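Local coordinates for protein type-2 restriction enzyme AgeI (Thalassobius gelatinovorus, PDB 5DWA) that recognises the double-stranded DNA sequence 5'-ACCGGT-3' and cleaves it after the first A, leaving fragments with 5'-phosphates, at residues Q24-F32 and I47-C58; W67-I76 and S87-F96. All coordinates share one frame; numbering follows the deposited sequence. Where two conformers were deposited one is given.

Contact 1 (Q24-F32 and I47-C58); sequences QYQQISDYF and IGQAFVMATEVC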
loop_
_atom_site.group_PDB
_atom_site.type_symbol
_atom_site.label_atom_id
_atom_site.label_comp_id
_atom_site.label_asym_id
_atom_site.label_seq_id
_atom_site.Cartn_x
_atom_site.Cartn_y
_atom_site.Cartn_z
ATOM N N GLN A 24 -13.746 15.000 28.784
ATOM C CA GLN A 24 -14.276 14.256 27.645
ATOM C C GLN A 24 -13.264 13.224 27.166
ATOM O O GLN A 24 -13.622 12.093 26.840
ATOM C CB GLN A 24 -14.642 15.204 26.507
ATOM C CG GLN A 24 -15.920 15.990 26.748
ATOM C CD GLN A 24 -16.094 17.135 25.768
ATOM O OE1 GLN A 24 -15.119 17.684 25.251
ATOM N NE2 GLN A 24 -17.343 17.504 25.509
ATOM N N TYR A 25 -11.996 13.626 27.134
ATOM C CA TYR A 25 -10.911 12.722 26.767
ATOM C C TYR A 25 -10.887 11.510 27.700
ATOM O O TYR A 25 -10.801 10.367 27.248
ATOM C CB TYR A 25 -9.558 13.454 26.788
ATOM C CG TYR A 25 -8.397 12.595 26.330
ATOM C CD1 TYR A 25 -7.932 12.654 25.025
ATOM C CD2 TYR A 25 -7.781 11.706 27.202
ATOM C CE1 TYR A 25 -6.875 11.865 24.609
ATOM C CE2 TYR A 25 -6.731 10.908 26.791
ATOM C CZ TYR A 25 -6.283 10.988 25.494
ATOM O OH TYR A 25 -5.229 10.195 25.092
ATOM N N GLN A 26 -10.972 11.752 29.005
ATOM C CA GLN A 26 -10.976 10.642 29.958
ATOM C C GLN A 26 -12.178 9.723 29.763
ATOM O O GLN A 26 -12.064 8.513 29.915
ATOM C CB GLN A 26 -10.943 11.167 31.400
ATOM C CG GLN A 26 -10.617 10.091 32.431
ATOM C CD GLN A 26 -9.213 9.534 32.262
ATOM O OE1 GLN A 26 -8.235 10.277 32.289
ATOM N NE2 GLN A 26 -9.110 8.223 32.081
ATOM N N GLN A 27 -13.328 10.303 29.427
ATOM C CA GLN A 27 -14.529 9.510 29.162
ATOM C C GLN A 27 -14.293 8.575 27.984
ATOM O O GLN A 27 -14.636 7.393 28.031
ATOM C CB GLN A 27 -15.734 10.407 28.870
ATOM C CG GLN A 27 -16.244 11.216 30.048
ATOM C CD GLN A 27 -17.334 12.187 29.641
ATOM O OE1 GLN A 27 -17.276 13.374 29.958
ATOM N NE2 GLN A 27 -18.335 11.685 28.927
ATOM N N ILE A 28 -13.705 9.120 26.923
ATOM C CA ILE A 28 -13.410 8.328 25.740
ATOM C C ILE A 28 -12.396 7.243 26.090
ATOM O O ILE A 28 -12.555 6.084 25.715
ATOM C CB ILE A 28 -12.871 9.211 24.603
ATOM C CG1 ILE A 28 -13.953 10.190 24.134
ATOM C CG2 ILE A 28 -12.387 8.352 23.432
ATOM C CD1 ILE A 28 -13.436 11.337 23.273
ATOM N N SER A 29 -11.360 7.628 26.828
ATOM C CA SER A 29 -10.330 6.684 27.237
ATOM C C SER A 29 -10.915 5.562 28.095
ATOM O O SER A 29 -10.593 4.392 27.898
ATOM C CB SER A 29 -9.216 7.407 27.996
ATOM O OG SER A 29 -8.148 6.522 28.278
ATOM N N ASP A 30 -11.785 5.922 29.035
ATOM C CA ASP A 30 -12.399 4.945 29.933
ATOM C C ASP A 30 -13.254 3.913 29.201
ATOM O O ASP A 30 -13.371 2.769 29.645
ATOM C CB ASP A 30 -13.258 5.646 30.992
ATOM C CG ASP A 30 -12.425 6.386 32.031
ATOM O OD1 ASP A 30 -11.196 6.169 32.079
ATOM O OD2 ASP A 30 -13.010 7.177 32.801
ATOM N N TYR A 31 -13.859 4.321 28.091
ATOM C CA TYR A 31 -14.651 3.397 27.281
ATOM C C TYR A 31 -13.750 2.509 26.425
ATOM O O TYR A 31 -13.949 1.303 26.331
ATOM C CB TYR A 31 -15.628 4.167 26.392
ATOM C CG TYR A 31 -16.424 3.288 25.457
ATOM C CD1 TYR A 31 -17.355 2.386 25.951
ATOM C CD2 TYR A 31 -16.251 3.361 24.082
ATOM C CE1 TYR A 31 -18.095 1.576 25.099
ATOM C CE2 TYR A 31 -16.984 2.557 23.223
ATOM C CZ TYR A 31 -17.902 1.667 23.740
ATOM O OH TYR A 31 -18.633 0.871 22.890
ATOM N N PHE A 32 -12.735 3.123 25.831
ATOM C CA PHE A 32 -11.930 2.466 24.803
ATOM C C PHE A 32 -10.811 1.576 25.355
ATOM O O PHE A 32 -10.623 0.461 24.880
ATOM C CB PHE A 32 -11.352 3.537 23.875
ATOM C CG PHE A 32 -10.505 3.007 22.745
ATOM C CD1 PHE A 32 -10.939 1.961 21.946
ATOM C CD2 PHE A 32 -9.283 3.605 22.459
ATOM C CE1 PHE A 32 -10.159 1.504 20.891
ATOM C CE2 PHE A 32 -8.499 3.158 21.409
ATOM C CZ PHE A 32 -8.927 2.108 20.628
ATOM N N ILE A 47 -12.368 -0.338 18.037
ATOM C CA ILE A 47 -12.038 0.970 17.490
ATOM C C ILE A 47 -13.256 1.609 16.829
ATOM O O ILE A 47 -13.532 2.794 17.020
ATOM C CB ILE A 47 -10.883 0.856 16.480
ATOM C CG1 ILE A 47 -9.623 0.302 17.150
ATOM C CG2 ILE A 47 -10.581 2.205 15.825
ATOM C CD1 ILE A 47 -8.644 -0.276 16.151
ATOM N N GLY A 48 -14.002 0.803 16.073
ATOM C CA GLY A 48 -15.176 1.287 15.371
ATOM C C GLY A 48 -16.209 1.845 16.325
ATOM O O GLY A 48 -16.701 2.965 16.138
ATOM N N GLN A 49 -16.533 1.073 17.358
ATOM C CA GLN A 49 -17.534 1.513 18.325
ATOM C C GLN A 49 -17.009 2.672 19.163
ATOM O O GLN A 49 -17.752 3.605 19.463
ATOM C CB GLN A 49 -17.987 0.351 19.224
ATOM C CG GLN A 49 -18.746 -0.762 18.494
ATOM C CD GLN A 49 -19.942 -0.263 17.676
ATOM O OE1 GLN A 49 -20.602 0.713 18.037
ATOM N NE2 GLN A 49 -20.216 -0.938 16.564
ATOM N N ALA A 50 -15.720 2.650 19.516
ATOM C CA ALA A 50 -15.151 3.770 20.248
ATOM C C ALA A 50 -15.196 5.065 19.436
ATOM O O ALA A 50 -15.358 6.156 19.987
ATOM C CB ALA A 50 -13.731 3.458 20.664
ATOM N N PHE A 51 -15.053 4.958 18.121
ATOM C CA PHE A 51 -15.116 6.149 17.289
ATOM C C PHE A 51 -16.522 6.739 17.268
ATOM O O PHE A 51 -16.700 7.957 17.343
ATOM C CB PHE A 51 -14.647 5.836 15.863
ATOM C CG PHE A 51 -14.606 7.040 14.960
ATOM C CD1 PHE A 51 -13.845 8.152 15.302
ATOM C CD2 PHE A 51 -15.302 7.055 13.758
ATOM C CE1 PHE A 51 -13.795 9.263 14.468
ATOM C CE2 PHE A 51 -15.258 8.157 12.919
ATOM C CZ PHE A 51 -14.497 9.263 13.271
ATOM N N VAL A 52 -17.524 5.875 17.154
ATOM C CA VAL A 52 -18.911 6.325 17.175
ATOM C C VAL A 52 -19.221 6.976 18.525
ATOM O O VAL A 52 -19.862 8.030 18.591
ATOM C CB VAL A 52 -19.868 5.160 16.911
ATOM C CG1 VAL A 52 -21.316 5.586 17.110
ATOM C CG2 VAL A 52 -19.674 4.630 15.498
ATOM N N MET A 53 -18.728 6.355 19.590
ATOM C CA MET A 53 -18.868 6.908 20.930
ATOM C C MET A 53 -18.144 8.246 21.058
ATOM O O MET A 53 -18.713 9.224 21.545
ATOM C CB MET A 53 -18.347 5.908 21.971
ATOM C CG MET A 53 -18.465 6.369 23.423
ATOM S SD MET A 53 -16.963 7.197 23.970
ATOM C CE MET A 53 -17.338 7.390 25.719
ATOM N N ALA A 54 -16.892 8.299 20.608
ATOM C CA ALA A 54 -16.090 9.511 20.789
ATOM C C ALA A 54 -16.669 10.711 20.051
ATOM O O ALA A 54 -16.605 11.836 20.544
ATOM C CB ALA A 54 -14.643 9.273 20.339
ATOM N N THR A 55 -17.211 10.477 18.857
ATOM C CA THR A 55 -17.786 11.567 18.086
ATOM C C THR A 55 -19.112 12.033 18.667
ATOM O O THR A 55 -19.543 13.155 18.409
ATOM C CB THR A 55 -17.990 11.176 16.610
ATOM O OG1 THR A 55 -18.698 9.935 16.531
ATOM C CG2 THR A 55 -16.641 11.032 15.922
ATOM N N GLU A 56 -19.754 11.180 19.454
ATOM C CA GLU A 56 -20.974 11.594 20.127
ATOM C C GLU A 56 -20.641 12.333 21.425
ATOM O O GLU A 56 -21.334 13.278 21.794
ATOM C CB GLU A 56 -21.879 10.387 20.370
ATOM C CG GLU A 56 -22.536 9.900 19.073
ATOM C CD GLU A 56 -23.364 8.645 19.244
ATOM O OE1 GLU A 56 -23.489 8.158 20.386
ATOM O OE2 GLU A 56 -23.897 8.146 18.230
ATOM N N VAL A 57 -19.559 11.937 22.093
ATOM C CA VAL A 57 -19.086 12.660 23.276
ATOM C C VAL A 57 -18.553 14.035 22.889
ATOM O O VAL A 57 -18.756 15.020 23.600
ATOM C CB VAL A 57 -17.971 11.883 24.017
ATOM C CG1 VAL A 57 -17.344 12.737 25.124
ATOM C CG2 VAL A 57 -18.516 10.593 24.578
ATOM N N CYS A 58 -17.867 14.093 21.752
ATOM C CA CYS A 58 -17.258 15.328 21.276
ATOM C C CYS A 58 -17.725 15.668 19.868
ATOM O O CYS A 58 -16.960 15.560 18.905
ATOM C CB CYS A 58 -15.734 15.216 21.310
ATOM S SG CYS A 58 -15.083 14.905 22.972
#

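Contact 2 (W67-I76 and S87-F96); sequences WHHVLYRIYI and SWVRTSGEAF. With nucleotides of chain C; nucleotides of chain D.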
loop_
_atom_site.group_PDB
_atom_site.type_symbol
_atom_site.label_atom_id
_atom_site.label_comp_id
_atom_site.label_asym_id
_atom_site.label_seq_id
_atom_site.Cartn_x
_atom_site.Cartn_y
_atom_site.Cartn_z
ATOM N N TRP A 67 -9.815 10.238 15.686
ATOM C CA TRP A 67 -9.277 8.966 15.230
ATOM C C TRP A 67 -7.761 8.928 15.375
ATOM O O TRP A 67 -7.197 7.971 15.905
ATOM C CB TRP A 67 -9.667 8.730 13.774
ATOM C CG TRP A 67 -9.349 7.386 13.225
ATOM C CD1 TRP A 67 -8.165 6.960 12.699
ATOM C CD2 TRP A 67 -10.259 6.292 13.114
ATOM N NE1 TRP A 67 -8.281 5.653 12.267
ATOM C CE2 TRP A 67 -9.559 5.225 12.513
ATOM C CE3 TRP A 67 -11.607 6.117 13.456
ATOM C CZ2 TRP A 67 -10.171 3.985 12.257
ATOM C CZ3 TRP A 67 -12.212 4.896 13.188
ATOM C CH2 TRP A 67 -11.492 3.844 12.590
ATOM N N HIS A 68 -7.107 9.980 14.886
ATOM C CA HIS A 68 -5.660 9.984 14.742
ATOM C C HIS A 68 -4.916 10.360 16.013
ATOM O O HIS A 68 -3.884 9.762 16.311
ATOM C CB HIS A 68 -5.255 10.939 13.612
ATOM C CG HIS A 68 -3.780 11.002 13.370
ATOM N ND1 HIS A 68 -3.023 9.887 13.086
ATOM C CD2 HIS A 68 -2.924 12.051 13.372
ATOM C CE1 HIS A 68 -1.762 10.246 12.926
ATOM N NE2 HIS A 68 -1.676 11.553 13.094
ATOM N N HIS A 69 -5.414 11.357 16.744
ATOM C CA HIS A 69 -4.700 11.842 17.927
ATOM C C HIS A 69 -5.171 11.174 19.213
ATOM O O HIS A 69 -4.467 11.231 20.219
ATOM C CB HIS A 69 -4.834 13.370 18.083
ATOM C CG HIS A 69 -4.092 14.158 17.048
ATOM N ND1 HIS A 69 -2.820 13.837 16.634
ATOM C CD2 HIS A 69 -4.442 15.270 16.359
ATOM C CE1 HIS A 69 -2.418 14.706 15.727
ATOM N NE2 HIS A 69 -3.385 15.589 15.542
ATOM N N VAL A 70 -6.351 10.549 19.194
ATOM C CA VAL A 70 -6.867 9.912 20.410
ATOM C C VAL A 70 -6.876 8.392 20.294
ATOM O O VAL A 70 -6.098 7.719 20.963
ATOM C CB VAL A 70 -8.290 10.407 20.760
ATOM C CG1 VAL A 70 -8.805 9.724 22.039
ATOM C CG2 VAL A 70 -8.293 11.915 20.912
ATOM N N LEU A 71 -7.727 7.844 19.428
ATOM C CA LEU A 71 -7.869 6.390 19.326
ATOM C C LEU A 71 -6.572 5.695 18.899
ATOM O O LEU A 71 -6.147 4.733 19.526
ATOM C CB LEU A 71 -9.007 6.022 18.357
ATOM C CG LEU A 71 -10.418 6.501 18.731
ATOM C CD1 LEU A 71 -11.472 5.951 17.764
ATOM C CD2 LEU A 71 -10.765 6.128 20.179
ATOM N N TYR A 72 -5.938 6.202 17.843
ATOM C CA TYR A 72 -4.644 5.683 17.400
ATOM C C TYR A 72 -3.614 5.647 18.511
ATOM O O TYR A 72 -2.952 4.638 18.737
ATOM C CB TYR A 72 -4.137 6.556 16.262
ATOM C CG TYR A 72 -2.746 6.297 15.728
ATOM C CD1 TYR A 72 -2.339 5.028 15.324
ATOM C CD2 TYR A 72 -1.874 7.358 15.524
ATOM C CE1 TYR A 72 -1.076 4.821 14.783
ATOM C CE2 TYR A 72 -0.626 7.160 14.995
ATOM C CZ TYR A 72 -0.233 5.906 14.611
ATOM O OH TYR A 72 1.018 5.750 14.060
ATOM N N ARG A 73 -3.485 6.775 19.197
ATOM C CA ARG A 73 -2.463 6.923 20.223
ATOM C C ARG A 73 -2.712 6.012 21.410
ATOM O O ARG A 73 -1.792 5.372 21.920
ATOM C CB ARG A 73 -2.392 8.374 20.692
ATOM C CG ARG A 73 -1.864 9.316 19.643
ATOM C CD ARG A 73 -0.453 8.956 19.218
ATOM N NE ARG A 73 -0.031 9.792 18.102
ATOM C CZ ARG A 73 1.147 9.708 17.496
ATOM N NH1 ARG A 73 2.045 8.815 17.889
ATOM N NH2 ARG A 73 1.421 10.514 16.486
ATOM N N ILE A 74 -3.960 5.967 21.855
ATOM C CA ILE A 74 -4.324 5.110 22.967
ATOM C C ILE A 74 -4.115 3.641 22.594
ATOM O O ILE A 74 -3.584 2.862 23.381
ATOM C CB ILE A 74 -5.783 5.352 23.410
ATOM C CG1 ILE A 74 -5.912 6.749 24.029
ATOM C CG2 ILE A 74 -6.218 4.302 24.405
ATOM C CD1 ILE A 74 -7.320 7.125 24.442
ATOM N N TYR A 75 -4.532 3.266 21.386
ATOM C CA TYR A 75 -4.361 1.898 20.921
ATOM C C TYR A 75 -2.882 1.502 20.916
ATOM O O TYR A 75 -2.507 0.450 21.439
ATOM C CB TYR A 75 -4.978 1.736 19.528
ATOM C CG TYR A 75 -5.043 0.307 19.052
ATOM C CD1 TYR A 75 -6.186 -0.454 19.265
ATOM C CD2 TYR A 75 -3.975 -0.283 18.381
ATOM C CE1 TYR A 75 -6.266 -1.762 18.843
ATOM C CE2 TYR A 75 -4.046 -1.599 17.938
ATOM C CZ TYR A 75 -5.200 -2.333 18.175
ATOM O OH TYR A 75 -5.313 -3.639 17.761
ATOM N N ILE A 76 -2.045 2.351 20.331
ATOM C CA ILE A 76 -0.607 2.101 20.290
ATOM C C ILE A 76 0.006 1.953 21.693
ATOM O O ILE A 76 0.888 1.115 21.899
ATOM C CB ILE A 76 0.117 3.232 19.512
ATOM C CG1 ILE A 76 -0.290 3.205 18.037
ATOM C CG2 ILE A 76 1.635 3.120 19.658
ATOM C CD1 ILE A 76 -0.008 1.895 17.349
ATOM N N SER A 87 -0.588 -4.064 14.333
ATOM C CA SER A 87 -1.936 -4.413 14.755
ATOM C C SER A 87 -2.926 -3.319 14.357
ATOM O O SER A 87 -3.997 -3.604 13.823
ATOM C CB SER A 87 -1.969 -4.648 16.263
ATOM O OG SER A 87 -3.287 -4.953 16.703
ATOM N N TRP A 88 -2.546 -2.074 14.603
ATOM C CA TRP A 88 -3.352 -0.936 14.195
ATOM C C TRP A 88 -3.628 -0.935 12.690
ATOM O O TRP A 88 -4.758 -0.683 12.273
ATOM C CB TRP A 88 -2.661 0.365 14.617
ATOM C CG TRP A 88 -3.354 1.597 14.119
ATOM C CD1 TRP A 88 -2.958 2.395 13.071
ATOM C CD2 TRP A 88 -4.549 2.190 14.642
ATOM N NE1 TRP A 88 -3.839 3.435 12.910
ATOM C CE2 TRP A 88 -4.822 3.337 13.862
ATOM C CE3 TRP A 88 -5.422 1.860 15.688
ATOM C CZ2 TRP A 88 -5.933 4.154 14.093
ATOM C CZ3 TRP A 88 -6.524 2.677 15.921
ATOM C CH2 TRP A 88 -6.767 3.814 15.127
ATOM N N VAL A 89 -2.616 -1.221 11.866
ATOM C CA VAL A 89 -2.842 -1.290 10.419
ATOM C C VAL A 89 -3.937 -2.306 10.092
ATOM O O VAL A 89 -4.858 -2.014 9.334
ATOM C CB VAL A 89 -1.564 -1.677 9.657
ATOM C CG1 VAL A 89 -1.863 -1.882 8.176
ATOM C CG2 VAL A 89 -0.483 -0.620 9.861
ATOM N N ARG A 90 -3.835 -3.486 10.702
ATOM C CA ARG A 90 -4.714 -4.600 10.369
ATOM C C ARG A 90 -6.141 -4.389 10.871
ATOM O O ARG A 90 -7.102 -4.842 10.235
ATOM C CB ARG A 90 -4.131 -5.891 10.943
ATOM C CG ARG A 90 -5.043 -7.101 10.808
ATOM C CD ARG A 90 -5.297 -7.480 9.354
ATOM N NE ARG A 90 -6.139 -8.678 9.308
ATOM C CZ ARG A 90 -7.391 -8.717 8.869
ATOM N NH1 ARG A 90 -7.967 -7.630 8.374
ATOM N NH2 ARG A 90 -8.068 -9.864 8.908
ATOM N N THR A 91 -6.288 -3.695 11.996
ATOM C CA THR A 91 -7.611 -3.554 12.618
ATOM C C THR A 91 -8.330 -2.233 12.323
ATOM O O THR A 91 -9.560 -2.191 12.288
ATOM C CB THR A 91 -7.512 -3.719 14.142
ATOM O OG1 THR A 91 -6.619 -2.733 14.683
ATOM C CG2 THR A 91 -7.000 -5.110 14.477
ATOM N N SER A 92 -7.584 -1.154 12.100
ATOM C CA SER A 92 -8.212 0.165 12.002
ATOM C C SER A 92 -8.916 0.424 10.667
ATOM O O SER A 92 -9.882 1.171 10.619
ATOM C CB SER A 92 -7.175 1.264 12.279
ATOM O OG SER A 92 -6.198 1.344 11.249
ATOM N N GLY A 93 -8.442 -0.200 9.596
ATOM C CA GLY A 93 -9.086 -0.066 8.298
ATOM C C GLY A 93 -10.490 -0.624 8.353
ATOM O O GLY A 93 -11.461 0.043 7.992
ATOM N N GLU A 94 -10.600 -1.856 8.840
ATOM C CA GLU A 94 -11.911 -2.463 9.000
ATOM C C GLU A 94 -12.741 -1.735 10.057
ATOM O O GLU A 94 -13.973 -1.701 9.980
ATOM C CB GLU A 94 -11.771 -3.945 9.348
ATOM C CG GLU A 94 -11.150 -4.739 8.201
ATOM C CD GLU A 94 -11.254 -6.242 8.368
ATOM O OE1 GLU A 94 -11.467 -6.704 9.505
ATOM O OE2 GLU A 94 -11.137 -6.958 7.342
ATOM N N ALA A 95 -12.083 -1.131 11.039
ATOM C CA ALA A 95 -12.824 -0.392 12.055
ATOM C C ALA A 95 -13.567 0.799 11.456
ATOM O O ALA A 95 -14.659 1.127 11.903
ATOM C CB ALA A 95 -11.894 0.073 13.163
ATOM N N PHE A 96 -12.989 1.461 10.456
ATOM C CA PHE A 96 -13.679 2.599 9.858
ATOM C C PHE A 96 -14.927 2.122 9.089
ATOM O O PHE A 96 -15.977 2.773 9.122
ATOM C CB PHE A 96 -12.717 3.390 8.962
ATOM C CG PHE A 96 -13.332 4.608 8.333
ATOM C CD1 PHE A 96 -14.115 5.480 9.068
ATOM C CD2 PHE A 96 -13.104 4.883 6.997
ATOM C CE1 PHE A 96 -14.668 6.608 8.470
ATOM C CE2 PHE A 96 -13.656 6.003 6.387
ATOM C CZ PHE A 96 -14.441 6.866 7.125
ATOM P P DC C 6 -6.475 1.314 5.135
ATOM O OP1 DC C 6 -7.621 2.103 5.556
ATOM O OP2 DC C 6 -5.966 1.323 3.753
ATOM O "O5'" DC C 6 -5.268 1.740 6.090
ATOM C "C5'" DC C 6 -5.434 1.670 7.475
ATOM C "C4'" DC C 6 -4.118 1.976 8.147
ATOM O "O4'" DC C 6 -3.112 1.041 7.703
ATOM C "C3'" DC C 6 -3.557 3.365 7.892
ATOM O "O3'" DC C 6 -3.004 3.826 9.089
ATOM C "C2'" DC C 6 -2.472 3.125 6.832
ATOM C "C1'" DC C 6 -1.986 1.727 7.185
ATOM N N1 DC C 6 -1.517 0.941 6.028
ATOM C C2 DC C 6 -0.233 0.386 6.015
ATOM O O2 DC C 6 0.540 0.602 6.955
ATOM N N3 DC C 6 0.142 -0.361 4.948
ATOM C C4 DC C 6 -0.714 -0.584 3.956
ATOM N N4 DC C 6 -0.296 -1.320 2.924
ATOM C C5 DC C 6 -2.032 -0.058 3.971
ATOM C C6 DC C 6 -2.392 0.684 5.014
ATOM P P DC D 10 -3.356 -8.528 15.962
ATOM O OP1 DC D 10 -3.974 -7.367 16.616
ATOM O OP2 DC D 10 -2.669 -9.547 16.785
ATOM O "O5'" DC D 10 -4.413 -9.279 15.074
ATOM C "C5'" DC D 10 -5.358 -8.532 14.336
ATOM C "C4'" DC D 10 -6.187 -9.435 13.466
ATOM O "O4'" DC D 10 -5.378 -9.947 12.387
ATOM C "C3'" DC D 10 -6.736 -10.667 14.190
ATOM O "O3'" DC D 10 -8.045 -10.913 13.744
ATOM C "C2'" DC D 10 -5.796 -11.770 13.731
ATOM C "C1'" DC D 10 -5.608 -11.332 12.297
ATOM N N1 DC D 10 -4.469 -11.937 11.585
ATOM C C2 DC D 10 -4.465 -11.888 10.196
ATOM O O2 DC D 10 -5.422 -11.361 9.619
ATOM N N3 DC D 10 -3.419 -12.417 9.523
ATOM C C4 DC D 10 -2.407 -12.960 10.192
ATOM N N4 DC D 10 -1.403 -13.478 9.484
ATOM C C5 DC D 10 -2.387 -13.014 11.621
ATOM C C6 DC D 10 -3.430 -12.487 12.272
ATOM P P DC C 5 -6.460 -3.299 1.211
ATOM O OP1 DC C 5 -7.826 -3.348 0.634
ATOM O OP2 DC C 5 -5.313 -2.913 0.362
ATOM O "O5'" DC C 5 -6.496 -2.344 2.489
ATOM C "C5'" DC C 5 -7.479 -2.538 3.491
ATOM C "C4'" DC C 5 -6.851 -2.460 4.866
ATOM O "O4'" DC C 5 -5.987 -3.585 5.052
ATOM C "C3'" DC C 5 -5.974 -1.241 5.070
ATOM O "O3'" DC C 5 -6.775 -0.200 5.578
ATOM C "C2'" DC C 5 -4.938 -1.720 6.103
ATOM C "C1'" DC C 5 -4.930 -3.248 5.935
ATOM N N1 DC C 5 -3.662 -3.815 5.366
ATOM C C2 DC C 5 -2.864 -4.660 6.147
ATOM O O2 DC C 5 -3.218 -4.913 7.299
ATOM N N3 DC C 5 -1.731 -5.183 5.617
ATOM C C4 DC C 5 -1.384 -4.886 4.355
ATOM N N4 DC C 5 -0.263 -5.428 3.872
ATOM C C5 DC C 5 -2.187 -4.038 3.539
ATOM C C6 DC C 5 -3.300 -3.526 4.073
HETATM O O HOH W 1 -6.204 4.100 10.769
#

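Contact 1 (Q24-F32 and I47-C58)
Gln24 lies against the C-terminal end of helix 43-57: its OE1 takes a hydrogen bond from Ser21 N, just ahead of helix 22-36, while its CB rests 3.6 Å from Cys58 SG. With CG beside the backbone N (chi1 -75°) and the chain extended beyond it, the aliphatic stem runs past Val57 in the opposite direction, CG 3.9 Å from Val57 CG1. Cutting Gln24 back to alanine would probably leave Ser21 N without this acceptor and open a gap beside Val57 and Cys58. One turn further along, Ile28 brings CD1 to 3.8 Å from Ala54 CB and also touches Cys58 SG. Met53 CG makes an off-centre CH-pi contact, 4.3 Å from the Tyr31 ring centroid; a bend at Met53 chi2 (-93°) then takes SD obliquely past the ring in a Met-aromatic contact and sets Met53 CE 3.7 Å from Tyr31 CB. The ring edge of Tyr31 meets Ala50 CA, and Phe32 presses CD1 to 3.4 Å from Ala50 CB. Alanines sit at two of the closest backbone approaches, Ala54 beside Ile28 and Ala50 beside Phe32; the segment axes pass 9.9 Å apart at 160°, an antiparallel helical hairpin in the enzyme's N-terminal helical part.

Contact 2 (W67-I76 and S87-F96)
Tyr75 OH donates a hydrogen bond to Ser87 OG over 2.6 Å, the serine oxygen lying in the plane of the tyrosine ring at its edge. Ser87 OG passes the chain on to OP1 of DC10 of chain D at 2.5 Å, and Tyr75 OH has further, weak bonds with Lys79 and Ser43. A second polar link runs through a water, which accepts from Trp67 NE1 at 3.0 Å and donates to Ser92 OG at 2.8 Å; that hydroxyl in turn bonds Trp88 O. The aromatic contacts centre on Trp88. Ser92 CB lies over one face of its indole and Tyr72 CD1 over the opposite one, 3.3 Å from Trp88 NE1, with the Tyr72 and Trp88 planes inclined at 46°. Tyr72 CA adds a CH-pi contact over the six-membered ring, and Tyr75 packs obliquely, its CG 3.7 Å from Trp88 CE3. Trp67 sits as a knob among Trp88, Ser92, Ala95 and Phe96; the edge of Phe96 points at the face of the Trp67 six-membered ring, an edge-to-face pair with planes at 75°. On the DNA side, Arg90 NE bonds O2 of DC10 of chain D at 2.8 Å, on the minor-groove edge of the base, while Tyr72 OH and Trp88 NE1 each hydrogen-bond a DNA phosphate. The roughly antiparallel helix pair is packed round an aromatic cluster, and residues of both helices reach the bound DNA in this PD-(D/E)XK restriction endonuclease.

From the N terminus, after the small hairpin of strands 2-8 and 11-16, helix 22-36 turns back through residues 37-42 onto helix 43-57, and contact 1 closes that loop. Helix 63-78 follows and reverses through residues 79-83 into helix 84-109, where contact 2 closes a second loop; the two lie in series, neither enclosing the other. Their centres are about 13 Å apart and they touch one another: Phe32 packs on Leu71, Phe51 meets Trp67 edge-to-face, and Ile47 reaches Thr91 and Ala95. Four helices thus pack as one N-terminal unit. Helix 84-109, which touches the DNA, continues toward strand 113-117 of the mixed sheet.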